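Local coordinates for uncharacterized protein Q6HG14 (Bacillus thuringiensis serovar konkukian, PDB 3F08) that is of unknown function but probably binds a small hydrophobic ligand in an internal cavity of its START-like fold, at residues N25-W30 with R46-P51; I88-G93 with N97-E102; F107-V110 with E116-N119. The protein carries 5 engineered substitutions. One frame throughout, in Å; residues are numbered along the deposited sequence.

Contact 1 of 3, residues N25-W30 with R46-P51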
loop_
_atom_site.group_PDB
_atom_site.type_symbol
_atom_site.label_atom_id
_atom_site.label_comp_id
_atom_site.label_asym_id
_atom_site.label_seq_id
_atom_site.Cartn_x
_atom_site.Cartn_y
_atom_site.Cartn_z
ATOM N N ASN B 25 -2.813 -4.987 -6.678
ATOM C CA ASN B 25 -3.875 -5.791 -7.284
ATOM C C ASN B 25 -3.680 -5.968 -8.787
ATOM O O ASN B 25 -4.569 -6.461 -9.479
ATOM C CB ASN B 25 -5.245 -5.144 -7.057
ATOM C CG ASN B 25 -6.386 -6.129 -7.247
ATOM O OD1 ASN B 25 -7.312 -5.898 -8.030
ATOM N ND2 ASN B 25 -6.319 -7.238 -6.528
ATOM N N SER B 26 -2.509 -5.598 -9.290
ATOM C CA SER B 26 -2.267 -5.675 -10.727
ATOM C C SER B 26 -1.583 -6.910 -11.315
ATOM O O SER B 26 -1.268 -6.924 -12.501
ATOM C CB SER B 26 -1.510 -4.420 -11.171
ATOM O OG SER B 26 -2.259 -3.265 -10.830
ATOM N N LEU B 27 -1.369 -7.949 -10.518
ATOM C CA LEU B 27 -0.712 -9.145 -11.043
ATOM C C LEU B 27 -1.310 -9.686 -12.343
ATOM O O LEU B 27 -0.581 -10.171 -13.207
ATOM C CB LEU B 27 -0.692 -10.261 -9.992
ATOM C CG LEU B 27 0.227 -10.025 -8.785
ATOM C CD1 LEU B 27 0.180 -11.233 -7.866
ATOM C CD2 LEU B 27 1.663 -9.765 -9.253
ATOM N N PRO B 28 -2.644 -9.635 -12.493
ATOM C CA PRO B 28 -3.177 -10.163 -13.756
ATOM C C PRO B 28 -2.843 -9.319 -14.980
ATOM O O PRO B 28 -3.044 -9.762 -16.115
ATOM C CB PRO B 28 -4.687 -10.290 -13.492
ATOM C CG PRO B 28 -4.943 -9.408 -12.321
ATOM C CD PRO B 28 -3.702 -9.515 -11.477
ATOM N N ASP B 29 -2.316 -8.117 -14.759
ATOM C CA ASP B 29 -1.930 -7.265 -15.876
ATOM C C ASP B 29 -0.593 -7.722 -16.461
ATOM O O ASP B 29 -0.183 -7.242 -17.514
ATOM C CB ASP B 29 -1.798 -5.799 -15.451
ATOM C CG ASP B 29 -3.130 -5.151 -15.149
ATOM O OD1 ASP B 29 -4.155 -5.634 -15.668
ATOM O OD2 ASP B 29 -3.147 -4.145 -14.405
ATOM N N TRP B 30 0.105 -8.626 -15.779
ATOM C CA TRP B 30 1.382 -9.100 -16.303
ATOM C C TRP B 30 1.696 -10.565 -16.038
ATOM O O TRP B 30 2.699 -11.081 -16.525
ATOM C CB TRP B 30 2.539 -8.219 -15.805
ATOM C CG TRP B 30 2.658 -8.061 -14.313
ATOM C CD1 TRP B 30 1.879 -7.292 -13.504
ATOM C CD2 TRP B 30 3.665 -8.638 -13.472
ATOM N NE1 TRP B 30 2.342 -7.343 -12.212
ATOM C CE2 TRP B 30 3.439 -8.163 -12.166
ATOM C CE3 TRP B 30 4.743 -9.510 -13.700
ATOM C CZ2 TRP B 30 4.253 -8.529 -11.083
ATOM C CZ3 TRP B 30 5.552 -9.873 -12.627
ATOM C CH2 TRP B 30 5.300 -9.381 -11.333
ATOM N N ARG B 46 -4.694 -9.048 -0.977
ATOM C CA ARG B 46 -5.088 -9.398 -2.329
ATOM C C ARG B 46 -5.436 -10.873 -2.424
ATOM O O ARG B 46 -4.755 -11.729 -1.855
ATOM C CB ARG B 46 -3.989 -9.033 -3.348
ATOM C CG ARG B 46 -2.685 -9.801 -3.228
ATOM C CD ARG B 46 -1.658 -9.249 -4.213
ATOM N NE ARG B 46 -0.362 -9.925 -4.117
ATOM C CZ ARG B 46 0.743 -9.514 -4.734
ATOM N NH1 ARG B 46 0.718 -8.425 -5.498
ATOM N NH2 ARG B 46 1.879 -10.187 -4.585
ATOM N N HIS B 47 -6.528 -11.153 -3.124
ATOM C CA HIS B 47 -6.995 -12.514 -3.328
ATOM C C HIS B 47 -6.691 -12.858 -4.769
ATOM O O HIS B 47 -7.284 -12.296 -5.689
ATOM C CB HIS B 47 -8.502 -12.618 -3.077
ATOM C CG HIS B 47 -8.878 -12.512 -1.633
ATOM N ND1 HIS B 47 -8.660 -11.373 -0.887
ATOM C CD2 HIS B 47 -9.444 -13.409 -0.793
ATOM C CE1 HIS B 47 -9.074 -11.573 0.351
ATOM N NE2 HIS B 47 -9.555 -12.801 0.435
ATOM N N LEU B 48 -5.756 -13.780 -4.957
ATOM C CA LEU B 48 -5.342 -14.195 -6.284
ATOM C C LEU B 48 -5.954 -15.530 -6.657
ATOM O O LEU B 48 -5.852 -16.502 -5.909
ATOM C CB LEU B 48 -3.820 -14.314 -6.329
ATOM C CG LEU B 48 -3.069 -13.138 -5.711
ATOM C CD1 LEU B 48 -1.586 -13.474 -5.620
ATOM C CD2 LEU B 48 -3.314 -11.883 -6.537
ATOM N N ALA B 49 -6.591 -15.583 -7.815
ATOM C CA ALA B 49 -7.192 -16.829 -8.262
ATOM C C ALA B 49 -6.398 -17.395 -9.429
ATOM O O ALA B 49 -6.061 -16.667 -10.357
ATOM C CB ALA B 49 -8.634 -16.590 -8.679
ATOM N N ASN B 50 -6.074 -18.682 -9.373
ATOM C CA ASN B 50 -5.359 -19.310 -10.477
ATOM C C ASN B 50 -6.449 -19.926 -11.352
ATOM O O ASN B 50 -7.615 -19.936 -10.964
ATOM C CB ASN B 50 -4.386 -20.383 -9.967
ATOM C CG ASN B 50 -5.082 -21.515 -9.236
ATOM O OD1 ASN B 50 -4.431 -22.440 -8.743
ATOM N ND2 ASN B 50 -6.405 -21.454 -9.161
ATOM N N PRO B 51 -6.096 -20.437 -12.542
ATOM C CA PRO B 51 -7.133 -21.030 -13.393
ATOM C C PRO B 51 -8.036 -22.052 -12.690
ATOM O O PRO B 51 -9.221 -22.132 -13.001
ATOM C CB PRO B 51 -6.324 -21.641 -14.532
ATOM C CG PRO B 51 -5.207 -20.666 -14.683
ATOM C CD PRO B 51 -4.799 -20.418 -13.243
#
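The loop that follows helix 14-21 folds back over strand 45-49, where L27 lies across the guanidinium of R46 and against the end of L48. L27 CD1 sits squarely over the centre of one guanidinium face, 3.6 Å from R46 CZ, so a methyl group rather than a polar atom closes that side of the charge. L27 CG comes in beside it, 3.7 Å from R46 NH1, and the leucine crosses the arginine chain at about a right angle. The same CD1 branch also reaches L48, with L27 CD1 3.6 Å from L48 CD1 and 3.8 Å from L48 CD2. One methyl thus touches R46 and L48 in directions nearly at right angles. In the helix-grip fold of Bet v 1-like proteins, this strand belongs to the curved antiparallel sheet, flanked here by strands 36-40 and 55-64. R46 starts with CG between its own N and carbonyl carbon (chi1 66°), then runs extended to NE, which carries the guanidinium out beneath L27. Its polar rim is engaged outside the two segments: NH2 forms a salt bridge with E58, NH1 bonds to F24 O and Y70 OH, and Y72 makes a cation-pi contact. These partners fix the rotation of the buried group and would be expected to favour its charged form. Within the loop, the bonds D29 N to S26 O (2.8 Å) and W30 N to L27 O (3.1 Å) hold the helical-like turn that presents L27. No hydrogen bond joins the two segments. N25 makes backbone hydrogen bonds to the second subunit.

Contact 2 of 3, residues I88-G93 with N97-E102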
loop_
_atom_site.group_PDB
_atom_site.type_symbol
_atom_site.label_atom_id
_atom_site.label_comp_id
_atom_site.label_asym_id
_atom_site.label_seq_id
_atom_site.Cartn_x
_atom_site.Cartn_y
_atom_site.Cartn_z
ATOM N N ILE B 88 9.426 -7.217 -4.295
ATOM C CA ILE B 88 9.711 -7.069 -5.707
ATOM C C ILE B 88 10.059 -5.598 -5.859
ATOM O O ILE B 88 9.351 -4.727 -5.345
ATOM C CB ILE B 88 8.495 -7.459 -6.580
ATOM C CG1 ILE B 88 8.825 -7.249 -8.059
ATOM C CG2 ILE B 88 7.279 -6.672 -6.166
ATOM C CD1 ILE B 88 7.855 -7.974 -8.999
ATOM N N GLN B 89 11.164 -5.314 -6.535
ATOM C CA GLN B 89 11.591 -3.935 -6.700
ATOM C C GLN B 89 12.069 -3.639 -8.108
ATOM O O GLN B 89 12.672 -4.485 -8.763
ATOM C CB GLN B 89 12.711 -3.609 -5.705
ATOM C CG GLN B 89 13.241 -2.184 -5.827
ATOM C CD GLN B 89 14.193 -1.820 -4.698
ATOM O OE1 GLN B 89 15.012 -2.640 -4.269
ATOM N NE2 GLN B 89 14.094 -0.587 -4.218
ATOM N N VAL B 90 11.789 -2.426 -8.563
ATOM C CA VAL B 90 12.190 -1.992 -9.893
ATOM C C VAL B 90 13.348 -1.016 -9.735
ATOM O O VAL B 90 13.146 0.139 -9.383
ATOM C CB VAL B 90 11.024 -1.289 -10.616
ATOM C CG1 VAL B 90 11.485 -0.781 -11.967
ATOM C CG2 VAL B 90 9.855 -2.255 -10.779
ATOM N N LYS B 91 14.562 -1.496 -9.978
ATOM C CA LYS B 91 15.750 -0.665 -9.867
ATOM C C LYS B 91 16.129 -0.073 -11.218
ATOM O O LYS B 91 15.643 -0.503 -12.262
ATOM C CB LYS B 91 16.921 -1.488 -9.326
ATOM C CG LYS B 91 16.659 -2.069 -7.949
ATOM C CD LYS B 91 17.876 -2.799 -7.394
ATOM C CE LYS B 91 17.671 -3.143 -5.924
ATOM N NZ LYS B 91 18.855 -3.816 -5.315
ATOM N N GLU B 92 17.000 0.925 -11.189
ATOM C CA GLU B 92 17.450 1.576 -12.407
ATOM C C GLU B 92 18.081 0.569 -13.366
ATOM O O GLU B 92 18.879 -0.271 -12.952
ATOM C CB GLU B 92 18.478 2.656 -12.071
ATOM C CG GLU B 92 17.923 3.896 -11.382
ATOM C CD GLU B 92 17.322 3.620 -10.011
ATOM O OE1 GLU B 92 17.741 2.643 -9.339
ATOM O OE2 GLU B 92 16.437 4.406 -9.594
ATOM N N GLY B 93 17.720 0.655 -14.643
ATOM C CA GLY B 93 18.287 -0.242 -15.633
ATOM C C GLY B 93 19.601 0.353 -16.113
ATOM O O GLY B 93 20.028 1.390 -15.607
ATOM N N ASN B 97 15.618 3.091 -20.966
ATOM C CA ASN B 97 14.496 2.286 -21.438
ATOM C C ASN B 97 14.546 0.840 -20.945
ATOM O O ASN B 97 13.922 -0.045 -21.532
ATOM C CB ASN B 97 14.414 2.308 -22.968
ATOM C CG ASN B 97 15.534 1.524 -23.630
ATOM O OD1 ASN B 97 16.708 1.695 -23.298
ATOM N ND2 ASN B 97 15.175 0.666 -24.583
ATOM N N THR B 98 15.302 0.591 -19.879
ATOM C CA THR B 98 15.368 -0.753 -19.309
ATOM C C THR B 98 15.290 -0.641 -17.792
ATOM O O THR B 98 15.504 0.434 -17.239
ATOM C CB THR B 98 16.670 -1.496 -19.678
ATOM O OG1 THR B 98 17.790 -0.802 -19.121
ATOM C CG2 THR B 98 16.824 -1.603 -21.190
ATOM N N SER B 99 14.975 -1.747 -17.127
ATOM C CA SER B 99 14.873 -1.763 -15.673
ATOM C C SER B 99 15.493 -3.031 -15.123
ATOM O O SER B 99 15.481 -4.072 -15.777
ATOM C CB SER B 99 13.402 -1.730 -15.220
ATOM O OG SER B 99 12.754 -0.521 -15.561
ATOM N N LEU B 100 16.050 -2.944 -13.922
ATOM C CA LEU B 100 16.599 -4.123 -13.276
ATOM C C LEU B 100 15.551 -4.492 -12.240
ATOM O O LEU B 100 15.469 -3.884 -11.175
ATOM C CB LEU B 100 17.918 -3.825 -12.571
ATOM C CG LEU B 100 18.522 -5.095 -11.965
ATOM C CD1 LEU B 100 18.837 -6.083 -13.081
ATOM C CD2 LEU B 100 19.776 -4.754 -11.180
ATOM N N VAL B 101 14.728 -5.471 -12.564
ATOM C CA VAL B 101 13.699 -5.889 -11.639
ATOM C C VAL B 101 14.228 -7.024 -10.777
ATOM O O VAL B 101 14.692 -8.044 -11.281
ATOM C CB VAL B 101 12.442 -6.328 -12.386
ATOM C CG1 VAL B 101 11.367 -6.730 -11.384
ATOM C CG2 VAL B 101 11.953 -5.183 -13.288
ATOM N N GLU B 102 14.155 -6.825 -9.467
ATOM C CA GLU B 102 14.651 -7.797 -8.508
ATOM C C GLU B 102 13.503 -8.327 -7.655
ATOM O O GLU B 102 12.711 -7.555 -7.106
ATOM C CB GLU B 102 15.704 -7.113 -7.633
ATOM C CG GLU B 102 16.560 -8.022 -6.794
ATOM C CD GLU B 102 17.725 -7.267 -6.170
ATOM O OE1 GLU B 102 17.498 -6.456 -5.246
ATOM O OE2 GLU B 102 18.871 -7.467 -6.622
HETATM O O HOH W 1 15.395 -5.403 -4.137
#
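The carboxylate of E102 is met by K91 from above its plane: K91 NZ lies 3.0 Å from E102 OE1, 37° out of that plane, in a salt bridge that crosses diagonally between the strands. At the same oxygen, a water bridges E102 OE1 and Q89 OE1, 2.8 Å from the latter, linking the flat amide to the carboxylate. The other end of that amide, Q89 NE2, bonds to E67 O. K91 reaches the acid because its chain stays extended beyond CG, laying CE 3.4 Å from E102 OE1. Q89, K91, L100 and E102 share this face of the sheet. V90 and V101 occupy the other, beside helices 14-21 and 114-137 respectively; V90 CG1 packs 3.8 Å from S99 OG, whose hydroxyl bonds to G12 O. Between the faces the backbones pair in antiparallel register. Q89 and E102 exchange two bonds, Q89 N to E102 O (2.8 Å) and E102 N to Q89 O (2.9 Å), each nearly along the C=O axis. The next hydrogen-bonded pair is more tilted: K91 N meets L100 O at 2.8 Å from above the carbonyl plane, and L100 N approaches K91 O 43° out of its plane. V90 and V101 form the non-hydrogen-bonded pair between them. Past this ladder G93 CA comes 3.3 Å from T98 O in a CA-H...O contact. The paired strands, running at 154° to each other, form the turn end of the beta hairpin 81-92/99-109, within the antiparallel sheet of the helix-grip fold.

Contact 3 of 3, residues F107-V110 with E116-N119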
loop_
_atom_site.group_PDB
_atom_site.type_symbol
_atom_site.label_atom_id
_atom_site.label_comp_id
_atom_site.label_asym_id
_atom_site.label_seq_id
_atom_site.Cartn_x
_atom_site.Cartn_y
_atom_site.Cartn_z
ATOM N N PHE B 107 12.101 -17.043 3.970
ATOM C CA PHE B 107 11.083 -17.963 4.449
ATOM C C PHE B 107 11.718 -19.137 5.186
ATOM O O PHE B 107 12.934 -19.327 5.150
ATOM C CB PHE B 107 10.310 -18.498 3.250
ATOM C CG PHE B 107 11.200 -18.860 2.091
ATOM C CD1 PHE B 107 11.562 -17.899 1.145
ATOM C CD2 PHE B 107 11.743 -20.138 1.988
ATOM C CE1 PHE B 107 12.463 -18.200 0.119
ATOM C CE2 PHE B 107 12.645 -20.454 0.969
ATOM C CZ PHE B 107 13.007 -19.484 0.031
ATOM N N THR B 108 10.878 -19.926 5.845
ATOM C CA THR B 108 11.342 -21.100 6.565
ATOM C C THR B 108 10.699 -22.292 5.881
ATOM O O THR B 108 9.479 -22.341 5.722
ATOM C CB THR B 108 10.903 -21.095 8.046
ATOM O OG1 THR B 108 11.282 -19.862 8.669
ATOM C CG2 THR B 108 11.571 -22.243 8.793
ATOM N N PRO B 109 11.512 -23.258 5.434
ATOM C CA PRO B 109 10.950 -24.436 4.768
ATOM C C PRO B 109 10.161 -25.304 5.749
ATOM O O PRO B 109 10.522 -25.416 6.917
ATOM C CB PRO B 109 12.188 -25.158 4.241
ATOM C CG PRO B 109 13.177 -24.051 4.052
ATOM C CD PRO B 109 12.975 -23.228 5.294
ATOM N N VAL B 110 9.082 -25.910 5.270
ATOM C CA VAL B 110 8.263 -26.773 6.111
ATOM C C VAL B 110 7.966 -28.073 5.375
ATOM O O VAL B 110 7.297 -28.061 4.346
ATOM C CB VAL B 110 6.910 -26.106 6.478
ATOM C CG1 VAL B 110 6.050 -27.081 7.276
ATOM C CG2 VAL B 110 7.153 -24.840 7.279
ATOM N N GLU B 116 14.758 -27.423 -1.685
ATOM C CA GLU B 116 13.536 -27.573 -2.466
ATOM C C GLU B 116 12.638 -26.338 -2.348
ATOM O O GLU B 116 11.986 -25.943 -3.315
ATOM C CB GLU B 116 12.763 -28.816 -2.021
ATOM C CG GLU B 116 11.748 -29.289 -3.042
ATOM C CD GLU B 116 11.065 -30.578 -2.635
ATOM O OE1 GLU B 116 11.773 -31.515 -2.194
ATOM O OE2 GLU B 116 9.819 -30.656 -2.766
ATOM N N ALA B 117 12.602 -25.732 -1.165
ATOM C CA ALA B 117 11.779 -24.547 -0.959
ATOM C C ALA B 117 12.379 -23.421 -1.786
ATOM O O ALA B 117 11.668 -22.666 -2.451
ATOM C CB ALA B 117 11.756 -24.165 0.515
ATOM N N ILE B 118 13.701 -23.328 -1.744
ATOM C CA ILE B 118 14.433 -22.318 -2.483
ATOM C C ILE B 118 14.205 -22.460 -3.990
ATOM O O ILE B 118 13.934 -21.475 -4.675
ATOM C CB ILE B 118 15.941 -22.408 -2.155
ATOM C CG1 ILE B 118 16.203 -21.766 -0.790
ATOM C CG2 ILE B 118 16.766 -21.757 -3.255
ATOM C CD1 ILE B 118 17.578 -22.076 -0.218
ATOM N N ASN B 119 14.303 -23.685 -4.501
ATOM C CA ASN B 119 14.107 -23.935 -5.929
ATOM C C ASN B 119 12.676 -23.618 -6.360
ATOM O O ASN B 119 12.450 -23.098 -7.450
ATOM C CB ASN B 119 14.444 -25.395 -6.265
ATOM C CG ASN B 119 14.229 -25.724 -7.733
ATOM O OD1 ASN B 119 14.699 -25.008 -8.615
ATOM N ND2 ASN B 119 13.521 -26.818 -8.000
#
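A117 CB rests against both F107 and P109, the close-packed part of this contact: it lies 3.8 Å from F107 CE2 and equally 3.8 Å from P109 CG. The methyl approaches the phenyl ring obliquely while meeting CB and CG of the proline, so one small side chain touches both residues on the same side of the strand. F107 turns its ring toward the helix through a chi1 of 43°, with CG between the backbone N and the carbonyl carbon. Here the end of strand 99-109 meets the first turns of helix 114-137, the long C-terminal helix that the curved sheet grips in Bet v 1-like folds. The packing thins toward I118, which is partly exposed. Its CG1 comes to the ring edge, near the plane, 4.0 Å from F107 CZ, and the two side chains cross at about a right angle. T4 of strand 3-10 also touches both F107 and I118. F107, itself buried, also packs against V81, Y84 and V121, whereas E116 and N119 on the helix are exposed, as is V110 beyond the strand end. No hydrogen bond spans the segments; T108, turned away from the helix, bonds instead through OG1 to N83 ND2.

How the contacts relate
All three contacts reach the one curved antiparallel sheet, and they follow one another along the chain. Contacts 1 and 2 have centres about 21 Å apart yet touch, W30 CH2 of the loop packing 3.7 Å from I88 CD1 of the hairpin. Contacts 2 and 3 use different portions of strand 99-109; their centres are about 25 Å apart and their nearest atoms about 12 Å. Contact 3 lies about 23 Å from contact 1, centre to centre, with no touch. Helix 114-137, which supplies one side of contact 3, also packs on V101 of contact 2. In relatives the ligand cavity lies between sheet and long helix; no ligand site is established here.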